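Local coordinates for protein putative short-chain dehydrogenase/reductase (Corynebacterium glutamicum, PDB 3E9N) that probably works as an NAD(P)-dependent oxidoreductase of the short-chain dehydrogenase/reductase family, perhaps as an acetoacetyl-CoA reductase, though its true substrate is unknown, at residues K6-T11 with K23-D28; S172-G177 with N208-V213. All coordinates share one frame; numbering follows the deposited sequence.

Both contacts pack a helix onto the central parallel sheet of the Rossmann fold. Contact 1 lies on strand 7-11 and helix 16-25 at the start of the chain, contact 2 on strand 170-176 and helix 203-214 near its end, with centres about 14 Å apart. R211 joins them: its NE meets D24 OD2 at 2.7 Å, and its NH2 meets D28 OD1 at 2.9 Å, two salt bridges that tie together the helix of contact 2 and the 23-28 segment of contact 1. R211 NH1 also rests 3.7 Å from L25 CA. Both helices thus pack on the same sheet and are bridged by one arginine.

Contact 1: residues K6-T11 with K23-D28; sequences KIAVVT and KDLSRD
In the first beta-alpha-beta unit of the Rossmann fold, made of strand 7-11, helix 16-25 and strand 30-35, L25 packs its side chain against A8 and V10 of the opening strand. In short-chain dehydrogenases this unit characteristically forms part of the dinucleotide-binding half of the fold. A8 and V10 point toward the helix, whereas I7, before A8, and V9, between A8 and V10, point away, the usual alternation of a strand. One methyl of L25 does the touching: CD1 lies 3.8 Å from A8 CB and 3.7 Å from V10 CG2. V10 and L25 reach toward each other tip to tip, and V10 has CG1 anti to its backbone N (chi1 175°), which leaves CG2 as the branch that meets the leucine. L25 also touches V31 and T78 on the strands flanking 7-11, and R211 and I214 of helix 203-214 close around it, so its side chain is buried.

Toward the start of the strand the contact becomes more exposed, and K6 and D28 meet there. D28 lies past the helix, in the turn that leads into strand 30-35. K6 meets its backbone rather than its carboxylate, with K6 CB 3.7 Å from D28 O. The lysine chain bends at chi3 (-58°), and its NZ ends 4.9 Å from D28 OD1, too far for a salt bridge though the charges probably attract. The carboxylate is instead paired through OD1 with R211. The backbone turn is closed by D28 N bonding to L25 O at 3.2 Å. Beside it, S26 OG gives a 2.9 Å hydrogen bond to K23 O, approaching from above the carbonyl plane, 39° out of it.

Contact 2: residues S172-G177 with N208-V213; sequences STVSPG and NAIRFV
S172, the first residue of the strand segment, sets its side chain against V213 of helix 203-214. Its CB lies 3.7 Å from V213 CG1, and its OG is 3.5 Å from V213 CG2, so the serine lies against both methyls of the valine. With OG anti to the backbone N (chi1 -177°), the hydroxyl meets these methyls while its polar need is met elsewhere, by a hydrogen bond with I222 O on strand 220-229. T173 points away from the helix, and its OG1 bonds to that same neighbouring strand. V174 again points toward the helix and divides its branches: CG1 sits 4.0 Å from A209 CB, whereas CG2 makes a looser contact with I210 CG1, 4.4 Å away. A209 and V213, four residues, about one turn, apart, meet V174 and S172 respectively. Strand 172-176 and helix 208-213 run nearly antiparallel (157°), their axes 9.5 Å apart at closest approach.

The arrangement is a helix laid over the parallel sheet of the Rossmann fold. I129 of strand 127-131 touches V174, I210 and V213, while V213 also touches I222 and V225 of strand 220-229, which borders 170-176 on the side away from 127-131. I210 also packs on I21 of helix 16-25, and F212 stacks its ring on F212 of the second subunit.

Contact 1: residues K6-T11 with K23-D28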
loop_
_atom_site.group_PDB
_atom_site.type_symbol
_atom_site.label_atom_id
_atom_site.label_comp_id
_atom_site.label_asym_id
_atom_site.label_seq_id
_atom_site.Cartn_x
_atom_site.Cartn_y
_atom_site.Cartn_z
ATOM N N LYS A 6 5.059 19.326 30.656
ATOM C CA LYS A 6 4.229 18.895 29.465
ATOM C C LYS A 6 3.235 17.829 29.835
ATOM O O LYS A 6 3.452 17.047 30.785
ATOM C CB LYS A 6 5.111 18.355 28.349
ATOM C CG LYS A 6 6.099 19.390 27.816
ATOM C CD LYS A 6 6.506 19.117 26.357
ATOM C CE LYS A 6 7.124 17.767 26.185
ATOM N NZ LYS A 6 6.909 17.276 24.729
ATOM N N ILE A 7 2.155 17.753 29.072
ATOM C CA ILE A 7 1.096 16.834 29.444
ATOM C C ILE A 7 0.844 15.683 28.487
ATOM O O ILE A 7 0.648 15.889 27.295
ATOM C CB ILE A 7 -0.183 17.624 29.709
ATOM C CG1 ILE A 7 0.023 18.398 31.047
ATOM C CG2 ILE A 7 -1.376 16.705 29.793
ATOM C CD1 ILE A 7 -0.194 19.868 30.925
ATOM N N ALA A 8 0.808 14.477 29.040
ATOM C CA ALA A 8 0.659 13.255 28.287
ATOM C C ALA A 8 -0.588 12.520 28.740
ATOM O O ALA A 8 -0.899 12.484 29.946
ATOM C CB ALA A 8 1.881 12.341 28.525
ATOM N N VAL A 9 -1.297 11.919 27.781
ATOM C CA VAL A 9 -2.404 10.980 28.090
ATOM C C VAL A 9 -2.133 9.644 27.380
ATOM O O VAL A 9 -1.873 9.606 26.181
ATOM C CB VAL A 9 -3.752 11.521 27.564
ATOM C CG1 VAL A 9 -4.877 10.485 27.762
ATOM C CG2 VAL A 9 -4.088 12.821 28.216
ATOM N N VAL A 10 -2.205 8.551 28.129
ATOM C CA VAL A 10 -1.876 7.238 27.609
ATOM C C VAL A 10 -2.972 6.266 28.003
ATOM O O VAL A 10 -3.191 6.052 29.212
ATOM C CB VAL A 10 -0.553 6.723 28.221
ATOM C CG1 VAL A 10 -0.277 5.299 27.771
ATOM C CG2 VAL A 10 0.618 7.662 27.926
ATOM N N THR A 11 -3.648 5.688 26.995
ATOM C CA THR A 11 -4.617 4.613 27.191
ATOM C C THR A 11 -3.946 3.243 27.166
ATOM O O THR A 11 -2.815 3.077 26.696
ATOM C CB THR A 11 -5.797 4.655 26.171
ATOM O OG1 THR A 11 -5.330 4.416 24.830
ATOM C CG2 THR A 11 -6.548 5.997 26.228
ATOM N N LYS A 23 6.289 4.964 31.913
ATOM C CA LYS A 23 7.582 5.202 32.580
ATOM C C LYS A 23 8.437 6.126 31.719
ATOM O O LYS A 23 9.117 6.992 32.252
ATOM C CB LYS A 23 8.340 3.896 32.925
ATOM C CG LYS A 23 7.474 2.782 33.501
ATOM C CD LYS A 23 8.211 1.704 34.362
ATOM C CE LYS A 23 9.383 1.079 33.592
ATOM N NZ LYS A 23 9.469 -0.419 33.745
ATOM N N ASP A 24 8.395 5.983 30.394
ATOM C CA ASP A 24 9.276 6.816 29.549
ATOM C C ASP A 24 8.860 8.275 29.557
ATOM O O ASP A 24 9.696 9.150 29.740
ATOM C CB ASP A 24 9.344 6.321 28.096
ATOM C CG ASP A 24 10.221 7.197 27.223
ATOM O OD1 ASP A 24 11.424 6.964 27.231
ATOM O OD2 ASP A 24 9.757 8.122 26.510
ATOM N N LEU A 25 7.572 8.520 29.323
ATOM C CA LEU A 25 7.031 9.878 29.232
ATOM C C LEU A 25 7.056 10.652 30.537
ATOM O O LEU A 25 6.926 11.871 30.523
ATOM C CB LEU A 25 5.556 9.821 28.781
ATOM C CG LEU A 25 5.262 9.288 27.370
ATOM C CD1 LEU A 25 3.732 9.403 27.049
ATOM C CD2 LEU A 25 6.106 10.075 26.376
ATOM N N SER A 26 7.108 9.917 31.650
ATOM C CA SER A 26 7.083 10.507 32.984
ATOM C C SER A 26 8.397 11.232 33.225
ATOM O O SER A 26 8.503 11.982 34.176
ATOM C CB SER A 26 6.812 9.464 34.090
ATOM O OG SER A 26 7.918 8.584 34.305
ATOM N N ARG A 27 9.399 11.008 32.376
ATOM C CA ARG A 27 10.625 11.765 32.482
ATOM C C ARG A 27 10.333 13.263 32.279
ATOM O O ARG A 27 10.914 14.113 32.959
ATOM C CB ARG A 27 11.708 11.259 31.503
ATOM C CG ARG A 27 12.116 9.752 31.732
ATOM C CD ARG A 27 12.530 8.969 30.424
ATOM N NE ARG A 27 13.459 9.733 29.589
ATOM C CZ ARG A 27 13.777 9.455 28.322
ATOM N NH1 ARG A 27 13.250 8.419 27.694
ATOM N NH2 ARG A 27 14.630 10.239 27.669
ATOM N N ASP A 28 9.438 13.616 31.375
ATOM C CA ASP A 28 9.308 15.021 31.055
ATOM C C ASP A 28 7.861 15.442 30.872
ATOM O O ASP A 28 7.632 16.491 30.297
ATOM C CB ASP A 28 10.127 15.378 29.791
ATOM C CG ASP A 28 9.748 14.509 28.584
ATOM O OD1 ASP A 28 10.137 14.844 27.441
ATOM O OD2 ASP A 28 9.034 13.484 28.789
#

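Contact 2: residues S172-G177 with N208-V213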
loop_
_atom_site.group_PDB
_atom_site.type_symbol
_atom_site.label_atom_id
_atom_site.label_comp_id
_atom_site.label_asym_id
_atom_site.label_seq_id
_atom_site.Cartn_x
_atom_site.Cartn_y
_atom_site.Cartn_z
ATOM N N SER A 172 0.961 10.121 14.290
ATOM C CA SER A 172 1.881 9.072 14.018
ATOM C C SER A 172 1.329 7.686 14.346
ATOM O O SER A 172 0.529 7.513 15.272
ATOM C CB SER A 172 3.177 9.345 14.761
ATOM O OG SER A 172 4.115 8.339 14.435
ATOM N N THR A 173 1.761 6.697 13.562
ATOM C CA THR A 173 1.376 5.336 13.796
ATOM C C THR A 173 2.584 4.494 14.027
ATOM O O THR A 173 3.497 4.452 13.235
ATOM C CB THR A 173 0.651 4.731 12.591
ATOM O OG1 THR A 173 1.501 4.889 11.447
ATOM C CG2 THR A 173 -0.644 5.458 12.343
ATOM N N VAL A 174 2.593 3.789 15.122
ATOM C CA VAL A 174 3.639 2.882 15.363
ATOM C C VAL A 174 3.007 1.541 15.078
ATOM O O VAL A 174 2.002 1.214 15.698
ATOM C CB VAL A 174 4.126 3.016 16.829
ATOM C CG1 VAL A 174 5.062 1.851 17.204
ATOM C CG2 VAL A 174 4.788 4.405 17.018
ATOM N N SER A 175 3.566 0.770 14.136
ATOM C CA SER A 175 2.887 -0.481 13.714
ATOM C C SER A 175 3.678 -1.739 14.018
ATOM O O SER A 175 4.579 -2.130 13.261
ATOM C CB SER A 175 2.537 -0.469 12.233
ATOM O OG SER A 175 2.260 0.842 11.772
ATOM N N PRO A 176 3.377 -2.373 15.139
ATOM C CA PRO A 176 3.973 -3.699 15.395
ATOM C C PRO A 176 3.370 -4.812 14.518
ATOM O O PRO A 176 2.246 -4.702 14.028
ATOM C CB PRO A 176 3.633 -3.974 16.861
ATOM C CG PRO A 176 2.720 -2.824 17.296
ATOM C CD PRO A 176 2.333 -2.012 16.097
ATOM N N GLY A 177 4.096 -5.900 14.328
ATOM C CA GLY A 177 3.523 -6.996 13.573
ATOM C C GLY A 177 4.502 -8.141 13.501
ATOM O O GLY A 177 5.612 -8.038 13.981
ATOM N N ASN A 208 10.349 3.305 23.257
ATOM C CA ASN A 208 11.381 4.007 22.452
ATOM C C ASN A 208 10.852 4.565 21.135
ATOM O O ASN A 208 11.245 5.667 20.733
ATOM C CB ASN A 208 12.641 3.140 22.209
ATOM C CG ASN A 208 13.206 2.576 23.506
ATOM O OD1 ASN A 208 12.871 3.051 24.571
ATOM N ND2 ASN A 208 13.994 1.518 23.420
ATOM N N ALA A 209 9.973 3.811 20.458
ATOM C CA ALA A 209 9.444 4.309 19.200
ATOM C C ALA A 209 8.659 5.569 19.456
ATOM O O ALA A 209 8.763 6.529 18.687
ATOM C CB ALA A 209 8.576 3.257 18.471
ATOM N N ILE A 210 7.884 5.569 20.544
ATOM C CA ILE A 210 7.096 6.739 20.907
ATOM C C ILE A 210 7.987 7.908 21.245
ATOM O O ILE A 210 7.786 9.011 20.757
ATOM C CB ILE A 210 5.995 6.439 21.954
ATOM C CG1 ILE A 210 4.823 5.815 21.222
ATOM C CG2 ILE A 210 5.535 7.732 22.634
ATOM C CD1 ILE A 210 4.136 4.820 21.963
ATOM N N ARG A 211 9.034 7.640 21.998
ATOM C CA ARG A 211 9.999 8.671 22.360
ATOM C C ARG A 211 10.674 9.242 21.103
ATOM O O ARG A 211 10.835 10.443 20.957
ATOM C CB ARG A 211 11.037 8.064 23.336
ATOM C CG ARG A 211 12.252 9.006 23.685
ATOM C CD ARG A 211 11.796 10.419 24.219
ATOM N NE ARG A 211 11.025 10.280 25.443
ATOM C CZ ARG A 211 10.554 11.313 26.147
ATOM N NH1 ARG A 211 9.866 11.109 27.247
ATOM N NH2 ARG A 211 10.769 12.556 25.757
ATOM N N PHE A 212 11.079 8.382 20.180
ATOM C CA PHE A 212 11.645 8.875 18.943
ATOM C C PHE A 212 10.657 9.787 18.200
ATOM O O PHE A 212 11.061 10.762 17.553
ATOM C CB PHE A 212 12.043 7.705 18.054
ATOM C CG PHE A 212 12.443 8.108 16.661
ATOM C CD1 PHE A 212 13.627 8.812 16.450
ATOM C CD2 PHE A 212 11.665 7.761 15.579
ATOM C CE1 PHE A 212 14.000 9.185 15.187
ATOM C CE2 PHE A 212 12.054 8.100 14.291
ATOM C CZ PHE A 212 13.203 8.811 14.092
ATOM N N VAL A 213 9.359 9.483 18.279
ATOM C CA VAL A 213 8.421 10.220 17.436
ATOM C C VAL A 213 8.202 11.638 17.959
ATOM O O VAL A 213 8.198 12.640 17.195
ATOM C CB VAL A 213 7.063 9.472 17.304
ATOM C CG1 VAL A 213 5.907 10.453 16.985
ATOM C CG2 VAL A 213 7.150 8.313 16.251
#